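SusD homolog (Bacteroides thetaiotaomicron VPI-5482, PDB 3IV0) probably binds glycans at the outer membrane, as SusD-family proteins do in nutrient uptake, though its own ligand is unknown. Local coordinates at residues A388-R398 with L411-E422. Residues are numbered along the deposited sequence; the frame is centred on the assembly and turned at random.
Sequences ACELLNRVRNR and LMDAIFWERCRE
In the SusD-family region, segments 388-398 and 411-422 of two successive helices run the same way, their axes 30° apart in direction and 10.9 Å at closest approach, and pack through L392, a knob set among L411, A414, I415 and E418. With CG anti to the backbone N (chi1 171°), L392 reaches across and splits its methyls: CD2 lies 3.9 Å from L411 CD1, while CD1 rests on the aliphatic stem of E418, 3.6 Å from CG. L411 CD2 packs on A388 CB and L411 CD1 on C389 SG, each at 3.8 Å. Further along, the contact turns ionic. E418 OE1 takes three N-H donors, R396 NH1 at 2.9 Å on the syn side, and R421 NE and NH2 side-on, drawing both arginines into one salt-bridge network. A glutamine in place of E418 would probably leave the two guanidinium groups close together without the negative charge they share. R398 NH2 makes a bent (132°) salt bridge to E422 OE2 at 2.8 Å, from above the carboxylate plane, and a water bridges V395 O, R398 NE and E422 OE1. Around the pair, R319 of helix 318-323 makes salt bridges to both E418 and E422, S402 O takes R396 NE, and helix 367-381 packs against L391, R398 and R419.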
ATOM      1  N   ALA A 388      -3.453  20.570 -11.756  1.00 12.57           N
ATOM      2  CA  ALA A 388      -2.468  19.724 -11.090  1.00 13.21           C
ATOM      3  C   ALA A 388      -1.824  20.424  -9.889  1.00 13.13           C
ATOM      4  O   ALA A 388      -1.690  19.845  -8.821  1.00 12.54           O
ATOM      5  CB  ALA A 388      -1.419  19.240 -12.069  1.00 13.68           C
ATOM      6  N   CYS A 389      -1.436  21.691 -10.047  1.00 12.60           N
ATOM      7  CA  CYS A 389      -0.935  22.486  -8.946  1.00 11.49           C
ATOM      8  C   CYS A 389      -1.933  22.682  -7.845  1.00 12.28           C
ATOM      9  O   CYS A 389      -1.595  22.619  -6.671  1.00 12.79           O
ATOM     10  CB  CYS A 389      -0.422  23.852  -9.435  1.00 12.56           C
ATOM     11  SG  CYS A 389       1.075  23.842 -10.370  1.00 15.25           S
ATOM     12  N   GLU A 390      -3.181  22.944  -8.198  1.00 12.63           N
ATOM     13  CA  GLU A 390      -4.218  23.107  -7.192  1.00 14.18           C
ATOM     14  C   GLU A 390      -4.315  21.875  -6.288  1.00 13.36           C
ATOM     15  O   GLU A 390      -4.428  21.995  -5.065  1.00 13.93           O
ATOM     16  CB  GLU A 390      -5.548  23.412  -7.861  1.00 15.16           C
ATOM     17  CG  GLU A 390      -6.710  23.677  -6.961  1.00 24.58           C
ATOM     18  CD  GLU A 390      -8.017  23.633  -7.739  1.00 38.69           C
ATOM     19  OE1 GLU A 390      -8.156  24.436  -8.691  1.00 43.88           O
ATOM     20  OE2 GLU A 390      -8.877  22.786  -7.419  1.00 48.57           O
ATOM     21  N   LEU A 391      -4.361  20.697  -6.906  1.00 12.68           N
ATOM     22  CA  LEU A 391      -4.415  19.445  -6.173  1.00 11.85           C
ATOM     23  C   LEU A 391      -3.191  19.273  -5.274  1.00 11.36           C
ATOM     24  O   LEU A 391      -3.328  18.975  -4.100  1.00 12.61           O
ATOM     25  CB  LEU A 391      -4.575  18.299  -7.168  1.00 11.62           C
ATOM     26  CG  LEU A 391      -5.942  18.226  -7.857  1.00 10.94           C
ATOM     27  CD1 LEU A 391      -5.812  17.379  -9.136  1.00 13.42           C
ATOM     28  CD2 LEU A 391      -7.014  17.641  -6.954  1.00 14.61           C
ATOM     29  N   LEU A 392      -2.019  19.425  -5.856  1.00 10.86           N
ATOM     30  CA  LEU A 392      -0.771  19.352  -5.126  1.00 11.74           C
ATOM     31  C   LEU A 392      -0.790  20.285  -3.927  1.00 12.11           C
ATOM     32  O   LEU A 392      -0.386  19.938  -2.830  1.00 12.46           O
ATOM     33  CB  LEU A 392       0.393  19.673  -6.070  1.00 12.20           C
ATOM     34  CG  LEU A 392       1.772  19.852  -5.459  1.00 10.61           C
ATOM     35  CD1 LEU A 392       2.201  18.594  -4.678  1.00 13.09           C
ATOM     36  CD2 LEU A 392       2.801  20.232  -6.545  1.00 12.77           C
ATOM     37  N   ASN A 393      -1.289  21.490  -4.151  1.00 12.09           N
ATOM     38  CA  ASN A 393      -1.265  22.497  -3.088  1.00 12.64           C
ATOM     39  C   ASN A 393      -2.228  22.248  -1.953  1.00 12.71           C
ATOM     40  O   ASN A 393      -2.038  22.754  -0.857  1.00 12.83           O
ATOM     41  CB  ASN A 393      -1.425  23.885  -3.700  1.00 12.03           C
ATOM     42  CG  ASN A 393      -0.169  24.341  -4.380  1.00 13.83           C
ATOM     43  OD1 ASN A 393       0.927  23.979  -3.969  1.00 13.57           O
ATOM     44  ND2 ASN A 393      -0.298  25.169  -5.434  1.00 14.04           N
ATOM     45  N   ARG A 394      -3.242  21.434  -2.171  1.00 13.11           N
ATOM     46  CA  ARG A 394      -4.057  21.027  -1.033  1.00 13.00           C
ATOM     47  C   ARG A 394      -3.241  20.247  -0.018  1.00 12.19           C
ATOM     48  O   ARG A 394      -3.388  20.439   1.187  1.00 12.05           O
ATOM     49  CB  ARG A 394      -5.261  20.237  -1.499  1.00 14.73           C
ATOM     50  CG  ARG A 394      -6.298  21.148  -2.182  1.00 17.33           C
ATOM     51  CD  ARG A 394      -7.391  20.398  -2.819  1.00 18.58           C
ATOM     52  NE  ARG A 394      -8.190  19.675  -1.850  1.00 19.34           N
ATOM     53  CZ  ARG A 394      -9.096  18.770  -2.214  1.00 16.35           C
ATOM     54  NH1 ARG A 394      -9.283  18.540  -3.492  1.00 21.70           N
ATOM     55  NH2 ARG A 394      -9.797  18.127  -1.304  1.00 18.89           N
ATOM     56  N   VAL A 395      -2.338  19.419  -0.515  1.00 10.99           N
ATOM     57  CA  VAL A 395      -1.455  18.652   0.346  1.00 11.16           C
ATOM     58  C   VAL A 395      -0.342  19.539   0.925  1.00 11.65           C
ATOM     59  O   VAL A 395      -0.055  19.459   2.119  1.00 11.26           O
ATOM     60  CB  VAL A 395      -0.894  17.444  -0.401  1.00 11.00           C
ATOM     61  CG1 VAL A 395       0.099  16.669   0.473  1.00 12.75           C
ATOM     62  CG2 VAL A 395      -2.073  16.531  -0.870  1.00 13.00           C
ATOM     63  N   ARG A 396       0.225  20.396   0.079  1.00 11.28           N
ATOM     64  CA  ARG A 396       1.255  21.327   0.556  1.00 10.50           C
ATOM     65  C   ARG A 396       0.687  22.221   1.653  1.00 11.98           C
ATOM     66  O   ARG A 396       1.322  22.438   2.678  1.00 12.11           O
ATOM     67  CB  ARG A 396       1.752  22.213  -0.575  1.00 13.49           C
ATOM     68  CG  ARG A 396       2.396  21.533  -1.757  1.00 14.29           C
ATOM     69  CD  ARG A 396       3.771  21.041  -1.447  1.00 13.07           C
ATOM     70  NE  ARG A 396       4.709  22.162  -1.254  1.00 12.25           N
ATOM     71  CZ  ARG A 396       5.994  21.997  -0.987  1.00 13.21           C
ATOM     72  NH1 ARG A 396       6.521  20.798  -0.796  1.00 12.93           N
ATOM     73  NH2 ARG A 396       6.771  23.061  -0.830  1.00 14.19           N
ATOM     74  N   ASN A 397      -0.500  22.773   1.423  1.00 12.57           N
ATOM     75  CA  ASN A 397      -1.095  23.686   2.394  1.00 13.10           C
ATOM     76  C   ASN A 397      -1.394  22.980   3.716  1.00 13.47           C
ATOM     77  O   ASN A 397      -1.189  23.543   4.784  1.00 12.63           O
ATOM     78  CB  ASN A 397      -2.347  24.365   1.853  1.00 14.02           C
ATOM     79  CG  ASN A 397      -2.058  25.500   0.861  1.00 18.96           C
ATOM     80  OD1 ASN A 397      -2.806  25.688  -0.111  1.00 26.94           O
ATOM     81  ND2 ASN A 397      -1.020  26.270   1.112  1.00 20.12           N
ATOM     82  N   ARG A 398      -1.847  21.727   3.668  1.00 11.94           N
ATOM     83  CA  ARG A 398      -2.113  21.009   4.906  1.00 12.17           C
ATOM     84  C   ARG A 398      -0.825  20.836   5.717  1.00 11.57           C
ATOM     85  O   ARG A 398      -0.861  20.899   6.949  1.00 12.58           O
ATOM     86  CB  ARG A 398      -2.792  19.649   4.608  1.00 11.41           C
ATOM     87  CG  ARG A 398      -3.260  18.952   5.844  1.00 12.63           C
ATOM     88  CD  ARG A 398      -2.295  17.963   6.415  1.00 12.79           C
ATOM     89  NE  ARG A 398      -2.095  16.817   5.525  1.00 11.25           N
ATOM     90  CZ  ARG A 398      -2.924  15.790   5.405  1.00 11.98           C
ATOM     91  NH1 ARG A 398      -4.036  15.720   6.105  1.00 11.45           N
ATOM     92  NH2 ARG A 398      -2.636  14.828   4.557  1.00 12.90           N
ATOM     93  N   LEU A 411       6.982  20.311 -12.363  1.00 14.06           N
ATOM     94  CA  LEU A 411       5.726  19.958 -11.688  1.00 12.96           C
ATOM     95  C   LEU A 411       5.661  18.443 -11.476  1.00 13.15           C
ATOM     96  O   LEU A 411       5.307  17.974 -10.385  1.00 13.49           O
ATOM     97  CB  LEU A 411       4.512  20.494 -12.455  1.00 12.23           C
ATOM     98  CG  LEU A 411       3.150  20.114 -11.861  1.00 12.51           C
ATOM     99  CD1 LEU A 411       3.069  20.577 -10.398  1.00 13.84           C
ATOM    100  CD2 LEU A 411       2.070  20.675 -12.769  1.00 15.19           C
HETATM  101  N   MSE A 412       6.013  17.656 -12.467  1.00 13.57           N
HETATM  102  CA  MSE A 412       6.016  16.211 -12.315  1.00 14.41           C
HETATM  103  C   MSE A 412       6.963  15.792 -11.200  1.00 13.85           C
HETATM  104  O   MSE A 412       6.601  14.958 -10.331  1.00 12.77           O
HETATM  105  CB  MSE A 412       6.435  15.565 -13.628  1.00 14.57           C
HETATM  106  CG  MSE A 412       5.439  15.794 -14.746  1.00 11.95           C
HETATM  107 SE   MSE A 412       5.864  14.948 -16.381  0.75 20.41          SE
HETATM  108  CE  MSE A 412       5.266  16.353 -17.683  1.00 22.96           C
ATOM    109  N   ASP A 413       8.141  16.385 -11.136  1.00 14.09           N
ATOM    110  CA  ASP A 413       9.076  16.106 -10.065  1.00 14.00           C
ATOM    111  C   ASP A 413       8.483  16.508  -8.732  1.00 13.28           C
ATOM    112  O   ASP A 413       8.596  15.788  -7.738  1.00 12.46           O
ATOM    113  CB  ASP A 413      10.424  16.842 -10.248  1.00 14.81           C
ATOM    114  CG  ASP A 413      11.330  16.215 -11.275  1.00 21.64           C
ATOM    115  OD1 ASP A 413      10.994  15.170 -11.849  1.00 21.23           O
ATOM    116  OD2 ASP A 413      12.402  16.824 -11.509  1.00 25.01           O
ATOM    117  N   ALA A 414       7.880  17.690  -8.644  1.00 13.48           N
ATOM    118  CA  ALA A 414       7.318  18.153  -7.378  1.00 11.66           C
ATOM    119  C   ALA A 414       6.294  17.163  -6.828  1.00 10.77           C
ATOM    120  O   ALA A 414       6.217  16.953  -5.630  1.00 11.92           O
ATOM    121  CB  ALA A 414       6.671  19.570  -7.531  1.00 12.36           C
ATOM    122  N   ILE A 415       5.461  16.636  -7.701  1.00 10.24           N
ATOM    123  CA  ILE A 415       4.429  15.711  -7.262  1.00 10.03           C
ATOM    124  C   ILE A 415       5.062  14.385  -6.789  1.00 10.51           C
ATOM    125  O   ILE A 415       4.648  13.860  -5.742  1.00 10.71           O
ATOM    126  CB  ILE A 415       3.408  15.482  -8.376  1.00 11.89           C
ATOM    127  CG1 ILE A 415       2.635  16.773  -8.693  1.00 11.82           C
ATOM    128  CG2 ILE A 415       2.441  14.328  -8.000  1.00 11.46           C
ATOM    129  CD1 ILE A 415       1.932  16.764 -10.062  1.00 12.27           C
ATOM    130  N   PHE A 416       6.064  13.877  -7.517  1.00 10.81           N
ATOM    131  CA  PHE A 416       6.780  12.674  -7.071  1.00 11.14           C
ATOM    132  C   PHE A 416       7.375  12.901  -5.686  1.00 10.71           C
ATOM    133  O   PHE A 416       7.191  12.089  -4.793  1.00 11.03           O
ATOM    134  CB  PHE A 416       7.891  12.303  -8.044  1.00 12.57           C
ATOM    135  CG  PHE A 416       8.834  11.302  -7.496  1.00 13.49           C
ATOM    136  CD1 PHE A 416       8.499   9.964  -7.463  1.00 15.19           C
ATOM    137  CD2 PHE A 416      10.046  11.691  -6.964  1.00 13.01           C
ATOM    138  CE1 PHE A 416       9.371   9.043  -6.887  1.00 13.99           C
ATOM    139  CE2 PHE A 416      10.918  10.769  -6.419  1.00 15.05           C
ATOM    140  CZ  PHE A 416      10.567   9.442  -6.385  1.00 15.13           C
ATOM    141  N   TRP A 417       8.048  14.017  -5.461  1.00 11.33           N
ATOM    142  CA  TRP A 417       8.729  14.224  -4.192  1.00  9.61           C
ATOM    143  C   TRP A 417       7.725  14.473  -3.097  1.00 10.19           C
ATOM    144  O   TRP A 417       7.946  14.088  -1.931  1.00 10.67           O
ATOM    145  CB  TRP A 417       9.745  15.372  -4.284  1.00 12.21           C
ATOM    146  CG  TRP A 417      10.973  15.001  -5.050  1.00 12.10           C
ATOM    147  CD1 TRP A 417      11.352  15.474  -6.251  1.00 13.83           C
ATOM    148  CD2 TRP A 417      11.982  14.067  -4.642  1.00 11.23           C
ATOM    149  NE1 TRP A 417      12.529  14.896  -6.633  1.00 14.15           N
ATOM    150  CE2 TRP A 417      12.939  14.026  -5.666  1.00 14.13           C
ATOM    151  CE3 TRP A 417      12.156  13.265  -3.524  1.00 15.36           C
ATOM    152  CZ2 TRP A 417      14.068  13.227  -5.597  1.00 15.01           C
ATOM    153  CZ3 TRP A 417      13.282  12.471  -3.463  1.00 17.05           C
ATOM    154  CH2 TRP A 417      14.214  12.457  -4.493  1.00 17.19           C
ATOM    155  N   GLU A 418       6.601  15.091  -3.443  1.00 10.73           N
ATOM    156  CA  GLU A 418       5.558  15.296  -2.464  1.00 10.12           C
ATOM    157  C   GLU A 418       4.991  13.958  -1.974  1.00  9.41           C
ATOM    158  O   GLU A 418       4.661  13.812  -0.803  1.00 10.23           O
ATOM    159  CB  GLU A 418       4.435  16.230  -2.954  1.00 12.65           C
ATOM    160  CG  GLU A 418       3.528  16.769  -1.855  1.00 11.18           C
ATOM    161  CD  GLU A 418       4.212  17.710  -0.889  1.00 13.21           C
ATOM    162  OE1 GLU A 418       5.340  18.180  -1.181  1.00 16.07           O
ATOM    163  OE2 GLU A 418       3.590  17.973   0.152  1.00 13.60           O
ATOM    164  N   ARG A 419       4.771  13.015  -2.879  1.00 10.41           N
ATOM    165  CA  ARG A 419       4.329  11.683  -2.452  1.00 10.97           C
ATOM    166  C   ARG A 419       5.374  11.043  -1.552  1.00 11.42           C
ATOM    167  O   ARG A 419       5.025  10.377  -0.568  1.00 11.38           O
ATOM    168  CB  ARG A 419       4.071  10.756  -3.661  1.00 12.34           C
ATOM    169  CG  ARG A 419       2.730  11.035  -4.370  1.00 15.33           C
ATOM    170  CD  ARG A 419       2.355  10.019  -5.467  1.00 14.15           C
ATOM    171  NE  ARG A 419       2.313   8.641  -4.984  1.00 13.38           N
ATOM    172  CZ  ARG A 419       1.273   8.069  -4.392  1.00 11.57           C
ATOM    173  NH1 ARG A 419       0.169   8.754  -4.145  1.00 13.42           N
ATOM    174  NH2 ARG A 419       1.325   6.810  -3.992  1.00 14.37           N
ATOM    175  N   CYS A 420       6.663  11.245  -1.814  1.00 10.20           N
ATOM    176  CA  CYS A 420       7.682  10.682  -0.948  1.00  9.85           C
ATOM    177  C   CYS A 420       7.644  11.294   0.440  1.00 10.90           C
ATOM    178  O   CYS A 420       7.828  10.601   1.436  1.00 11.83           O
ATOM    179  CB  CYS A 420       9.051  10.868  -1.577  1.00 10.56           C
ATOM    180  SG  CYS A 420       9.377   9.901  -3.064  1.00 13.93           S
ATOM    181  N   ARG A 421       7.412  12.597   0.531  1.00  9.29           N
ATOM    182  CA  ARG A 421       7.295  13.248   1.843  1.00 10.41           C
ATOM    183  C   ARG A 421       6.023  12.831   2.555  1.00 11.07           C
ATOM    184  O   ARG A 421       6.037  12.452   3.737  1.00 11.29           O
ATOM    185  CB  ARG A 421       7.242  14.762   1.693  1.00 10.95           C
ATOM    186  CG  ARG A 421       8.572  15.438   1.369  1.00 11.14           C
ATOM    187  CD  ARG A 421       8.383  16.958   1.268  1.00 12.85           C
ATOM    188  NE  ARG A 421       7.870  17.405  -0.007  1.00 12.23           N
ATOM    189  CZ  ARG A 421       8.604  17.593  -1.088  1.00 13.58           C
ATOM    190  NH1 ARG A 421       9.910  17.406  -1.044  1.00 13.72           N
ATOM    191  NH2 ARG A 421       8.040  17.983  -2.209  1.00 16.03           N
ATOM    192  N   GLU A 422       4.897  12.918   1.855  1.00 10.27           N
ATOM    193  CA  GLU A 422       3.597  12.728   2.469  1.00  9.94           C
ATOM    194  C   GLU A 422       3.359  11.292   2.929  1.00  9.70           C
ATOM    195  O   GLU A 422       2.776  11.071   3.992  1.00 10.23           O
ATOM    196  CB  GLU A 422       2.508  13.137   1.491  1.00 10.03           C
ATOM    197  CG  GLU A 422       1.110  13.033   2.023  1.00 11.93           C
ATOM    198  CD  GLU A 422       0.834  13.964   3.168  1.00 12.50           C
ATOM    199  OE1 GLU A 422       1.520  15.012   3.324  1.00 12.15           O
ATOM    200  OE2 GLU A 422      -0.095  13.702   3.960  1.00 12.46           O
TER
HETATM  201  O   HOH W   1       0.213  17.267   4.021  1.00 12.51           O